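Local structure of MutT/NUDIX family protein (Bacillus thuringiensis str. Al Hakam, 3ID9) at residues T27-E32 with N143-G148; E63-E68 with I98-E103. The protein probably hydrolyses a nucleoside diphosphate linked to another moiety, the characteristic reaction of Nudix hydrolases, although its precise substrate is not established. One frame throughout, in Å; residues are numbered along the deposited sequence.

Contact 1 of 2, residues T27-E32 with N143-G148; sequences TGILIE and NLISGG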
loop_
_atom_site.group_PDB
_atom_site.type_symbol
_atom_site.label_atom_id
_atom_site.label_comp_id
_atom_site.label_asym_id
_atom_site.label_seq_id
_atom_site.Cartn_x
_atom_site.Cartn_y
_atom_site.Cartn_z
ATOM N N THR B 27 9.636 -4.785 2.596
ATOM C CA THR B 27 10.854 -4.246 3.188
ATOM C C THR B 27 10.470 -3.678 4.536
ATOM O O THR B 27 9.421 -3.042 4.668
ATOM C CB THR B 27 11.466 -3.128 2.315
ATOM O OG1 THR B 27 12.067 -3.714 1.158
ATOM C CG2 THR B 27 12.512 -2.341 3.091
ATOM N N GLY B 28 11.315 -3.918 5.534
ATOM C CA GLY B 28 11.021 -3.428 6.861
ATOM C C GLY B 28 11.872 -2.248 7.284
ATOM O O GLY B 28 13.069 -2.188 7.005
ATOM N N ILE B 29 11.239 -1.297 7.956
ATOM C CA ILE B 29 11.929 -0.129 8.454
ATOM C C ILE B 29 11.576 0.008 9.929
ATOM O O ILE B 29 10.505 0.511 10.294
ATOM C CB ILE B 29 11.541 1.130 7.657
ATOM C CG1 ILE B 29 12.159 1.026 6.258
ATOM C CG2 ILE B 29 12.026 2.379 8.369
ATOM C CD1 ILE B 29 12.050 2.261 5.418
ATOM N N LEU B 30 12.489 -0.483 10.766
ATOM C CA LEU B 30 12.331 -0.463 12.210
ATOM C C LEU B 30 13.235 0.628 12.755
ATOM O O LEU B 30 14.462 0.492 12.770
ATOM C CB LEU B 30 12.711 -1.833 12.788
ATOM C CG LEU B 30 12.270 -2.184 14.216
ATOM C CD1 LEU B 30 12.734 -3.599 14.542
ATOM C CD2 LEU B 30 12.851 -1.192 15.220
ATOM N N ILE B 31 12.610 1.712 13.196
ATOM C CA ILE B 31 13.318 2.864 13.727
ATOM C C ILE B 31 13.186 2.957 15.239
ATOM O O ILE B 31 12.098 2.804 15.793
ATOM C CB ILE B 31 12.766 4.167 13.122
ATOM C CG1 ILE B 31 12.918 4.134 11.603
ATOM C CG2 ILE B 31 13.478 5.366 13.716
ATOM C CD1 ILE B 31 12.103 5.204 10.890
ATOM N N GLU B 32 14.314 3.200 15.897
ATOM C CA GLU B 32 14.371 3.357 17.343
ATOM C C GLU B 32 15.491 4.352 17.620
ATOM O O GLU B 32 16.602 4.212 17.102
ATOM C CB GLU B 32 14.648 2.016 18.037
ATOM C CG GLU B 32 13.425 1.106 18.140
ATOM C CD GLU B 32 13.679 -0.150 18.961
ATOM O OE1 GLU B 32 14.642 -0.158 19.751
ATOM O OE2 GLU B 32 12.907 -1.128 18.833
ATOM N N ASN B 143 14.712 11.224 3.316
ATOM C CA ASN B 143 13.636 12.142 3.680
ATOM C C ASN B 143 12.336 11.381 3.950
ATOM O O ASN B 143 11.588 11.720 4.873
ATOM C CB ASN B 143 13.405 13.175 2.577
ATOM C CG ASN B 143 14.560 14.137 2.437
ATOM O OD1 ASN B 143 15.274 14.404 3.405
ATOM N ND2 ASN B 143 14.746 14.676 1.236
ATOM N N LEU B 144 12.076 10.355 3.142
ATOM C CA LEU B 144 10.877 9.545 3.298
ATOM C C LEU B 144 10.865 8.898 4.680
ATOM O O LEU B 144 9.926 9.067 5.456
ATOM C CB LEU B 144 10.837 8.458 2.225
ATOM C CG LEU B 144 9.629 7.526 2.265
ATOM C CD1 LEU B 144 8.406 8.264 1.745
ATOM C CD2 LEU B 144 9.903 6.300 1.421
ATOM N N ILE B 145 11.922 8.145 4.970
ATOM C CA ILE B 145 12.079 7.464 6.250
ATOM C C ILE B 145 12.101 8.481 7.382
ATOM O O ILE B 145 11.558 8.250 8.456
ATOM C CB ILE B 145 13.392 6.660 6.258
ATOM C CG1 ILE B 145 13.197 5.373 5.461
ATOM C CG2 ILE B 145 13.848 6.385 7.683
ATOM C CD1 ILE B 145 14.483 4.610 5.218
ATOM N N SER B 146 12.724 9.619 7.124
ATOM C CA SER B 146 12.828 10.663 8.124
ATOM C C SER B 146 11.467 11.240 8.509
ATOM O O SER B 146 11.221 11.533 9.677
ATOM C CB SER B 146 13.747 11.767 7.611
ATOM O OG SER B 146 13.844 12.803 8.559
ATOM N N GLY B 147 10.590 11.406 7.524
ATOM C CA GLY B 147 9.269 11.943 7.795
ATOM C C GLY B 147 8.438 10.955 8.588
ATOM O O GLY B 147 7.499 11.332 9.289
ATOM N N GLY B 148 8.780 9.677 8.463
ATOM C CA GLY B 148 8.070 8.641 9.192
ATOM C C GLY B 148 6.579 8.532 8.929
ATOM O O GLY B 148 6.124 8.621 7.783
#
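Ile145, near the end of helix 139-147, meets Ile29 and Ile31 of strand 23-32 with its two branches, and no hydrogen bond joins the two segments. The example illustrates how one branched residue on a helix can engage two strand residues spaced two apart. The longer branch of Ile145 goes to Ile29: CD1 of Ile29 lies 3.3 Å from CG1 of Ile145 and 3.4 Å from CD1 of Ile145. The methyl CG2 of Ile145 serves the other partner, standing 3.8 Å from CD1 of Ile31. This division follows from the first torsion of Ile145 (chi1 -78°), which sets CG1 anti to the carbonyl carbon and leaves CG2 anti to the backbone N. Both strand isoleucines reach the helix through their terminal CD1 carbons, and the side chains cross at a slant. The backbones stay apart, with the CA atoms of Ile29 and Ile145 separated by 7.9 Å. Just beyond, Gly148 is the first residue to leave helical backbone angles, with a positive phi (59°), while its N still bonds to O of Leu144; that carbonyl is also reached by Asn151 ND2. Val36 of strand 35-40 and Ile129 touch both Ile31 and Ile145, whereas Ile29 rests on Thr99 and Leu101 of strand 95-104 and on Leu83 of strand 77-88. Leu144 extends the attachment to Leu83 and Tyr84, so helix 139-147 spans several strands of the mixed sheet.

Contact 2 of 2, residues E63-E68 with I98-E103; sequences EAMIRE and ITFLLE
Met65 and Phe100 mark the closest backbone approach of helix 61-72 to strand 95-104, their CA atoms 8.1 Å apart, so that side chains alone bridge the two. Met65, present as selenomethionine, points to the strand, and Phe100 and Leu102 point back. With CG anti to the backbone N (chi1 -173°) and bends at the next two torsions, Met65 brings its selenium to the rim of the Phe100 ring: SE lies 3.9 Å from CD1 of Phe100 and 81° off the ring normal, an edge-on Met-aromatic contact. Farther along the strand, CD2 of Leu102 approaches CG of Met65 at 3.7 Å. CG2 of Ile98 lies over one face of the ring, offset toward its rim, while Tyr155 of the second subunit meets Phe100 edge-to-face. On the helix itself, NH1 of Arg67 bonds OE2 of Glu68 at 2.9 Å, with the acceptor close to the guanidinium plane; Glu59 and the carbonyl of Arg54 hold other nitrogens of Arg67. This helix belongs to the Nudix box, residues 53-74, which in relatives supplies metal-binding and catalytic acids, and its apolar seating on the sheet is characteristic of the Nudix fold.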
loop_
_atom_site.group_PDB
_atom_site.type_symbol
_atom_site.label_atom_id
_atom_site.label_comp_id
_atom_site.label_asym_id
_atom_site.label_seq_id
_atom_site.Cartn_x
_atom_site.Cartn_y
_atom_site.Cartn_z
ATOM N N GLU B 63 2.550 -11.730 6.998
ATOM C CA GLU B 63 3.223 -12.970 7.350
ATOM C C GLU B 63 4.654 -12.996 6.804
ATOM O O GLU B 63 5.571 -13.474 7.470
ATOM C CB GLU B 63 2.427 -14.168 6.823
ATOM C CG GLU B 63 0.998 -14.209 7.338
ATOM C CD GLU B 63 0.188 -15.356 6.758
ATOM O OE1 GLU B 63 0.175 -15.521 5.514
ATOM O OE2 GLU B 63 -0.444 -16.086 7.551
ATOM N N ALA B 64 4.835 -12.471 5.596
ATOM C CA ALA B 64 6.146 -12.431 4.967
ATOM C C ALA B 64 7.071 -11.445 5.684
ATOM O O ALA B 64 8.245 -11.736 5.904
ATOM C CB ALA B 64 6.011 -12.054 3.498
HETATM N N MSE B 65 6.544 -10.280 6.047
HETATM C CA MSE B 65 7.338 -9.281 6.739
HETATM C C MSE B 65 7.842 -9.846 8.072
HETATM O O MSE B 65 9.026 -9.722 8.394
HETATM C CB MSE B 65 6.516 -8.017 7.000
HETATM C CG MSE B 65 7.327 -6.864 7.583
HETATM SE SE MSE B 65 8.593 -6.076 6.297
HETATM C CE MSE B 65 10.148 -7.194 6.619
ATOM N N ILE B 66 6.938 -10.460 8.839
ATOM C CA ILE B 66 7.283 -11.043 10.131
ATOM C C ILE B 66 8.291 -12.175 9.965
ATOM O O ILE B 66 9.210 -12.311 10.769
ATOM C CB ILE B 66 6.017 -11.587 10.875
ATOM C CG1 ILE B 66 5.376 -10.484 11.712
ATOM C CG2 ILE B 66 6.393 -12.725 11.816
ATOM C CD1 ILE B 66 4.951 -9.262 10.923
ATOM N N ARG B 67 8.116 -12.988 8.929
ATOM C CA ARG B 67 9.026 -14.104 8.683
ATOM C C ARG B 67 10.426 -13.628 8.298
ATOM O O ARG B 67 11.420 -14.110 8.843
ATOM C CB ARG B 67 8.484 -15.022 7.579
ATOM C CG ARG B 67 9.468 -16.105 7.148
ATOM C CD ARG B 67 8.882 -17.043 6.104
ATOM N NE ARG B 67 8.406 -16.328 4.920
ATOM C CZ ARG B 67 9.173 -15.574 4.136
ATOM N NH1 ARG B 67 10.470 -15.433 4.400
ATOM N NH2 ARG B 67 8.639 -14.944 3.097
ATOM N N GLU B 68 10.508 -12.698 7.351
ATOM C CA GLU B 68 11.799 -12.183 6.926
ATOM C C GLU B 68 12.480 -11.529 8.118
ATOM O O GLU B 68 13.681 -11.697 8.339
ATOM C CB GLU B 68 11.629 -11.154 5.808
ATOM C CG GLU B 68 11.242 -11.726 4.449
ATOM C CD GLU B 68 12.373 -12.479 3.775
ATOM O OE1 GLU B 68 13.546 -12.074 3.943
ATOM O OE2 GLU B 68 12.089 -13.468 3.061
ATOM N N ILE B 98 6.428 -3.367 -1.374
ATOM C CA ILE B 98 5.841 -2.688 -0.220
ATOM C C ILE B 98 6.840 -2.481 0.931
ATOM O O ILE B 98 7.551 -3.408 1.320
ATOM C CB ILE B 98 4.621 -3.472 0.356
ATOM C CG1 ILE B 98 3.473 -3.526 -0.656
ATOM C CG2 ILE B 98 4.124 -2.795 1.620
ATOM C CD1 ILE B 98 3.590 -4.629 -1.666
ATOM N N THR B 99 6.874 -1.264 1.472
ATOM C CA THR B 99 7.751 -0.928 2.588
ATOM C C THR B 99 6.920 -0.661 3.840
ATOM O O THR B 99 6.038 0.203 3.836
ATOM C CB THR B 99 8.607 0.328 2.292
ATOM O OG1 THR B 99 9.630 0.001 1.347
ATOM C CG2 THR B 99 9.264 0.844 3.566
ATOM N N PHE B 100 7.213 -1.396 4.911
ATOM C CA PHE B 100 6.485 -1.256 6.174
ATOM C C PHE B 100 7.264 -0.574 7.295
ATOM O O PHE B 100 8.447 -0.845 7.483
ATOM C CB PHE B 100 6.077 -2.629 6.722
ATOM C CG PHE B 100 4.980 -3.302 5.965
ATOM C CD1 PHE B 100 5.212 -4.511 5.318
ATOM C CD2 PHE B 100 3.699 -2.753 5.933
ATOM C CE1 PHE B 100 4.184 -5.168 4.655
ATOM C CE2 PHE B 100 2.662 -3.399 5.273
ATOM C CZ PHE B 100 2.900 -4.607 4.631
ATOM N N LEU B 101 6.598 0.304 8.038
ATOM C CA LEU B 101 7.216 0.921 9.204
ATOM C C LEU B 101 6.916 -0.124 10.268
ATOM O O LEU B 101 5.752 -0.418 10.539
ATOM C CB LEU B 101 6.541 2.238 9.583
ATOM C CG LEU B 101 7.006 3.449 8.777
ATOM C CD1 LEU B 101 6.257 4.697 9.236
ATOM C CD2 LEU B 101 8.504 3.622 8.961
ATOM N N LEU B 102 7.963 -0.703 10.846
ATOM C CA LEU B 102 7.802 -1.740 11.852
ATOM C C LEU B 102 8.027 -1.252 13.275
ATOM O O LEU B 102 8.640 -0.210 13.502
ATOM C CB LEU B 102 8.766 -2.889 11.560
ATOM C CG LEU B 102 8.560 -3.597 10.225
ATOM C CD1 LEU B 102 9.706 -4.574 9.961
ATOM C CD2 LEU B 102 7.221 -4.323 10.252
ATOM N N GLU B 103 7.511 -2.023 14.224
ATOM C CA GLU B 103 7.663 -1.735 15.643
ATOM C C GLU B 103 7.975 -3.049 16.365
ATOM O O GLU B 103 7.388 -4.091 16.063
ATOM C CB GLU B 103 6.380 -1.123 16.189
ATOM C CG GLU B 103 6.418 -0.781 17.657
ATOM C CD GLU B 103 5.235 0.074 18.069
ATOM O OE1 GLU B 103 5.181 1.253 17.646
ATOM O OE2 GLU B 103 4.360 -0.436 18.807
#

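Overall arrangement
Both contacts are buried, apolar helix-on-sheet interfaces without hydrogen bonds across them, and they use neighbouring parallel strands, 23-32 and 95-104. They meet in the sheet itself: Thr27 O of contact 1 lies 2.8 Å from Phe100 N of contact 2, a probable hydrogen bond, and the selenium of Met65 packs on the backbone of Thr27 and Gly28. Contact 1 is purely aliphatic and partly exposed at Ile31, whereas contact 2 adds an aromatic ring and selenium, lies nearer the chain centre and adjoins the second subunit. The centres are 12 Å apart, with helices 139-147 and 61-72 on opposite faces, the layered arrangement known for Nudix proteins.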